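Local coordinates for protein LigF (Sphingobium sp. SYK-6, PDB 4XT0) that cleaves beta-aryl ether bonds of lignin with glutathione, as a beta-etherase of the glutathione S-transferase superfamily, at residues P93-R96 with A97-R100; C227-L230 with D231-A235. One frame throughout, in Å; residues are numbered along the deposited sequence.

How the interactions relate
Both contacts are local, each within a single helix of the all-helical C-terminal domain that follows the thioredoxin-like N-terminal domain in this glutathione S-transferase fold. Interaction 1 comes first along the chain, in the opening two turns of helix 93-121; interaction 2 follows in the last turns of helix 224-235. Their centres are about 22 Å apart and their nearest atoms about 11 Å. Helix 195-204 meets both, receiving Met-99 from interaction 1 and Trp-229 and Ile-233 from interaction 2. Interaction 1 places the start of helix 93-121 at the dimer interface, through the salt bridge of Arg-100 to Asp-79 of the second subunit, whereas interaction 2 joins helix 224-235 to helix 195-204 inside the domain.

Interaction 1: residues P93-R96 with A97-R100; sequences PFKR and AEMR
Arg-96 and Arg-100 run side by side, one turn apart, in the N-terminal turns of helix 93-121, the first helix of the C-terminal domain of this glutathione S-transferase fold. Arg-96 was modelled in two conformers, and all its side-chain geometry here is that of the one described. The backbone evidence is a run of four i to i+4 hydrogen bonds, from Ala-97 N to Pro-93 O (2.9 Å) through to Arg-100 N to Arg-96 O (3.1 Å). Before them, Asp-92 OD1 accepts a hydrogen bond from Phe-94 N and a weak one from Lys-95 N.

Among charged groups, the two guanidinium planes stand 88° apart in this conformer. A water accepts from both, at 2.8 Å from Arg-96 NH1 and 3.0 Å from Arg-100 NH2, lying in plane at the edge of each group and so joining two like charges. In the same conformer Arg-96 NE donates to Pro-90 O, while Arg-100 forms salt bridges with Glu-75 and with Asp-79 of the second subunit, which should offset the positive charge and tie the helix to the dimer interface. Lys-95 and Glu-98 point the same way, but NZ of Lys-95 stays 4.2 Å from OE1 of Glu-98, beyond a salt bridge; the lysine pairs instead with Asp-190.

Aliphatic contacts follow from the torsions. With CG of Arg-96 anti to the backbone N (chi1 -171°), that atom lies over one face of the Arg-100 guanidinium, offset toward the rim. Met-99 bends at chi3 (67°), bringing its CE methyl to 4.1 Å from Arg-96 CG. Arg-96 CD comes closest to the guanidinium, 3.6 Å from Arg-100 NH2.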
loop_
_atom_site.group_PDB
_atom_site.type_symbol
_atom_site.label_atom_id
_atom_site.label_comp_id
_atom_site.label_asym_id
_atom_site.label_seq_id
_atom_site.Cartn_x
_atom_site.Cartn_y
_atom_site.Cartn_z
ATOM N N PRO A 93 -19.795 -2.529 5.664
ATOM C CA PRO A 93 -18.392 -2.994 5.669
ATOM C C PRO A 93 -17.895 -3.615 4.363
ATOM O O PRO A 93 -16.685 -3.559 4.097
ATOM C CB PRO A 93 -18.357 -4.043 6.797
ATOM C CG PRO A 93 -19.769 -4.356 7.106
ATOM C CD PRO A 93 -20.618 -3.194 6.690
ATOM N N PHE A 94 -18.774 -4.226 3.576
ATOM C CA PHE A 94 -18.340 -4.756 2.290
ATOM C C PHE A 94 -17.951 -3.607 1.343
ATOM O O PHE A 94 -16.958 -3.701 0.609
ATOM C CB PHE A 94 -19.421 -5.629 1.652
ATOM C CG PHE A 94 -19.057 -6.119 0.269
ATOM C CD1 PHE A 94 -18.065 -7.078 0.097
ATOM C CD2 PHE A 94 -19.717 -5.638 -0.857
ATOM C CE1 PHE A 94 -17.722 -7.537 -1.181
ATOM C CE2 PHE A 94 -19.384 -6.096 -2.138
ATOM C CZ PHE A 94 -18.382 -7.048 -2.296
ATOM N N LYS A 95 -18.707 -2.510 1.400
ATOM C CA LYS A 95 -18.418 -1.332 0.569
ATOM C C LYS A 95 -17.182 -0.597 1.093
ATOM O O LYS A 95 -16.408 -0.068 0.307
ATOM C CB LYS A 95 -19.625 -0.393 0.509
ATOM C CG LYS A 95 -20.857 -1.034 -0.156
ATOM C CD LYS A 95 -20.568 -1.356 -1.621
ATOM C CE LYS A 95 -21.768 -2.061 -2.272
ATOM N NZ LYS A 95 -21.523 -2.246 -3.718
ATOM N N ARG A 96 -17.003 -0.580 2.416
ATOM C CA ARG A 96 -15.803 0.010 3.010
ATOM C C ARG A 96 -14.561 -0.799 2.612
ATOM O O ARG A 96 -13.493 -0.227 2.402
ATOM C CB ARG A 96 -15.916 0.103 4.544
ATOM C CG ARG A 96 -14.774 0.903 5.194
ATOM C CD ARG A 96 -14.908 1.035 6.724
ATOM N NE ARG A 96 -16.058 1.848 7.108
ATOM C CZ ARG A 96 -16.299 2.281 8.346
ATOM N NH1 ARG A 96 -15.472 1.989 9.343
ATOM N NH2 ARG A 96 -17.376 2.998 8.586
ATOM N N ALA A 97 -14.702 -2.122 2.486
ATOM C CA ALA A 97 -13.610 -2.962 1.975
ATOM C C ALA A 97 -13.246 -2.598 0.535
ATOM O O ALA A 97 -12.070 -2.468 0.178
ATOM C CB ALA A 97 -13.981 -4.460 2.065
ATOM N N GLU A 98 -14.262 -2.452 -0.299
ATOM C CA GLU A 98 -14.050 -2.069 -1.689
ATOM C C GLU A 98 -13.347 -0.707 -1.774
ATOM O O GLU A 98 -12.457 -0.506 -2.603
ATOM C CB GLU A 98 -15.398 -2.044 -2.412
ATOM C CG GLU A 98 -15.335 -1.804 -3.875
ATOM C CD GLU A 98 -16.682 -2.018 -4.537
ATOM O OE1 GLU A 98 -17.431 -2.919 -4.083
ATOM O OE2 GLU A 98 -16.990 -1.273 -5.498
ATOM N N MET A 99 -13.747 0.213 -0.897
ATOM C CA MET A 99 -13.097 1.518 -0.767
ATOM C C MET A 99 -11.578 1.386 -0.504
ATOM O O MET A 99 -10.772 2.059 -1.152
ATOM C CB MET A 99 -13.761 2.323 0.366
ATOM C CG MET A 99 -13.284 3.779 0.522
ATOM S SD MET A 99 -13.475 4.451 2.211
ATOM C CE MET A 99 -12.299 3.460 3.119
ATOM N N ARG A 100 -11.205 0.517 0.434
ATOM C CA ARG A 100 -9.799 0.317 0.793
ATOM C C ARG A 100 -9.014 -0.319 -0.332
ATOM O O ARG A 100 -7.823 -0.058 -0.451
ATOM C CB ARG A 100 -9.650 -0.550 2.065
ATOM C CG ARG A 100 -10.232 0.101 3.304
ATOM C CD ARG A 100 -9.797 -0.586 4.634
ATOM N NE ARG A 100 -10.199 0.328 5.706
ATOM C CZ ARG A 100 -11.131 0.074 6.616
ATOM N NH1 ARG A 100 -11.732 -1.110 6.650
ATOM N NH2 ARG A 100 -11.443 1.007 7.508
HETATM O O HOH W 1 -13.200 0.446 9.829
#

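Interaction 2: residues C227-L230 with D231-A235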
loop_
_atom_site.group_PDB
_atom_site.type_symbol
_atom_site.label_atom_id
_atom_site.label_comp_id
_atom_site.label_asym_id
_atom_site.label_seq_id
_atom_site.Cartn_x
_atom_site.Cartn_y
_atom_site.Cartn_z
ATOM N N CYS A 227 -13.074 11.967 -16.860
ATOM C CA CYS A 227 -13.229 13.420 -16.946
ATOM C C CYS A 227 -14.486 13.954 -16.253
ATOM O O CYS A 227 -14.440 15.009 -15.623
ATOM C CB CYS A 227 -13.233 13.872 -18.405
ATOM S SG CYS A 227 -11.642 13.689 -19.236
ATOM N N ALA A 228 -15.611 13.254 -16.373
ATOM C CA ALA A 228 -16.837 13.707 -15.705
ATOM C C ALA A 228 -16.685 13.614 -14.183
ATOM O O ALA A 228 -17.156 14.480 -13.446
ATOM C CB ALA A 228 -18.044 12.899 -16.177
ATOM N N TRP A 229 -16.013 12.562 -13.728
ATOM C CA TRP A 229 -15.709 12.368 -12.311
ATOM C C TRP A 229 -14.789 13.485 -11.792
ATOM O O TRP A 229 -15.050 14.075 -10.738
ATOM C CB TRP A 229 -15.092 10.978 -12.123
ATOM C CG TRP A 229 -14.482 10.633 -10.778
ATOM C CD1 TRP A 229 -15.137 10.173 -9.662
ATOM C CD2 TRP A 229 -13.081 10.632 -10.451
ATOM N NE1 TRP A 229 -14.230 9.915 -8.658
ATOM C CE2 TRP A 229 -12.972 10.180 -9.112
ATOM C CE3 TRP A 229 -11.920 10.972 -11.153
ATOM C CZ2 TRP A 229 -11.732 10.076 -8.461
ATOM C CZ3 TRP A 229 -10.689 10.856 -10.502
ATOM C CH2 TRP A 229 -10.611 10.408 -9.170
ATOM N N LEU A 230 -13.733 13.795 -12.543
ATOM C CA LEU A 230 -12.852 14.911 -12.185
ATOM C C LEU A 230 -13.622 16.233 -12.056
ATOM O O LEU A 230 -13.411 16.988 -11.106
ATOM C CB LEU A 230 -11.732 15.067 -13.216
ATOM C CG LEU A 230 -10.561 14.080 -13.169
ATOM C CD1 LEU A 230 -9.682 14.256 -14.414
ATOM C CD2 LEU A 230 -9.724 14.259 -11.893
ATOM N N ASP A 231 -14.505 16.500 -13.018
ATOM C CA ASP A 231 -15.368 17.683 -12.992
ATOM C C ASP A 231 -16.297 17.688 -11.783
ATOM O O ASP A 231 -16.467 18.710 -11.121
ATOM C CB ASP A 231 -16.205 17.755 -14.264
ATOM C CG ASP A 231 -15.407 18.230 -15.470
ATOM O OD1 ASP A 231 -14.218 18.585 -15.313
ATOM O OD2 ASP A 231 -15.979 18.253 -16.575
ATOM N N ARG A 232 -16.907 16.530 -11.529
ATOM C CA ARG A 232 -17.839 16.308 -10.431
ATOM C C ARG A 232 -17.196 16.653 -9.076
ATOM O O ARG A 232 -17.748 17.409 -8.270
ATOM C CB ARG A 232 -18.302 14.836 -10.484
ATOM C CG ARG A 232 -19.205 14.327 -9.381
ATOM C CD ARG A 232 -19.736 12.907 -9.721
ATOM N NE ARG A 232 -20.342 12.872 -11.058
ATOM C CZ ARG A 232 -19.899 12.131 -12.075
ATOM N NH1 ARG A 232 -18.865 11.312 -11.919
ATOM N NH2 ARG A 232 -20.509 12.192 -13.254
ATOM N N ILE A 233 -16.015 16.111 -8.831
ATOM C CA ILE A 233 -15.352 16.351 -7.559
ATOM C C ILE A 233 -14.924 17.818 -7.459
ATOM O O ILE A 233 -15.084 18.450 -6.412
ATOM C CB ILE A 233 -14.153 15.408 -7.382
ATOM C CG1 ILE A 233 -14.661 13.967 -7.386
ATOM C CG2 ILE A 233 -13.418 15.713 -6.093
ATOM C CD1 ILE A 233 -13.580 12.946 -7.302
ATOM N N ASN A 234 -14.423 18.368 -8.560
ATOM C CA ASN A 234 -14.039 19.776 -8.588
ATOM C C ASN A 234 -15.212 20.748 -8.366
ATOM O O ASN A 234 -15.002 21.905 -7.996
ATOM C CB ASN A 234 -13.343 20.100 -9.915
ATOM C CG ASN A 234 -11.838 19.901 -9.841
ATOM O OD1 ASN A 234 -11.173 20.487 -8.995
ATOM N ND2 ASN A 234 -11.298 19.080 -10.726
ATOM N N ALA A 235 -16.442 20.285 -8.594
ATOM C CA ALA A 235 -17.617 21.120 -8.355
ATOM C C ALA A 235 -18.108 21.087 -6.893
ATOM O O ALA A 235 -18.941 21.911 -6.495
ATOM C CB ALA A 235 -18.746 20.707 -9.289
#
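Cys-227 O accepts the amide of Asp-231 at 3.0 Å, the first of four successive i to i+4 hydrogen bonds in helix 224-235 of the C-terminal domain. Ala-228 O takes Arg-232 N at 2.8 Å and also lies beneath the Arg-232 guanidinium, 3.8 Å from its plane and over its centre. The bend at chi3 (-52°) turns this group back along the helix, where NH2 of Arg-232 comes 3.9 Å from Ala-228 CB. Were Arg-232 shortened to an alanine, the loss of the guanidinium would probably uncover the Ala-228 carbonyl and leave Asp-186 without its weak, long ion-pair partner.

Trp-229 carries the apolar contact: Ile-233 CD1 sits over one face of its indole, 3.6 Å from the centroid of the five-membered ring and 26° off the normal, a CH-pi interaction. The indole NE1 donates to Asp-197 on helix 195-204, which probably helps fix the ring's orientation. Leu-230 O is gripped twice, by Asn-234 N at 3.1 Å and, weakly, by Asn-234 ND2 at 3.0 Å; that amide also donates to Asn-205. The CH-pi contact and the indole bond are together consistent with this side of the helix being pinned against helix 195-204, while Asn-234 gives a main-chain carbonyl a second, weaker donor.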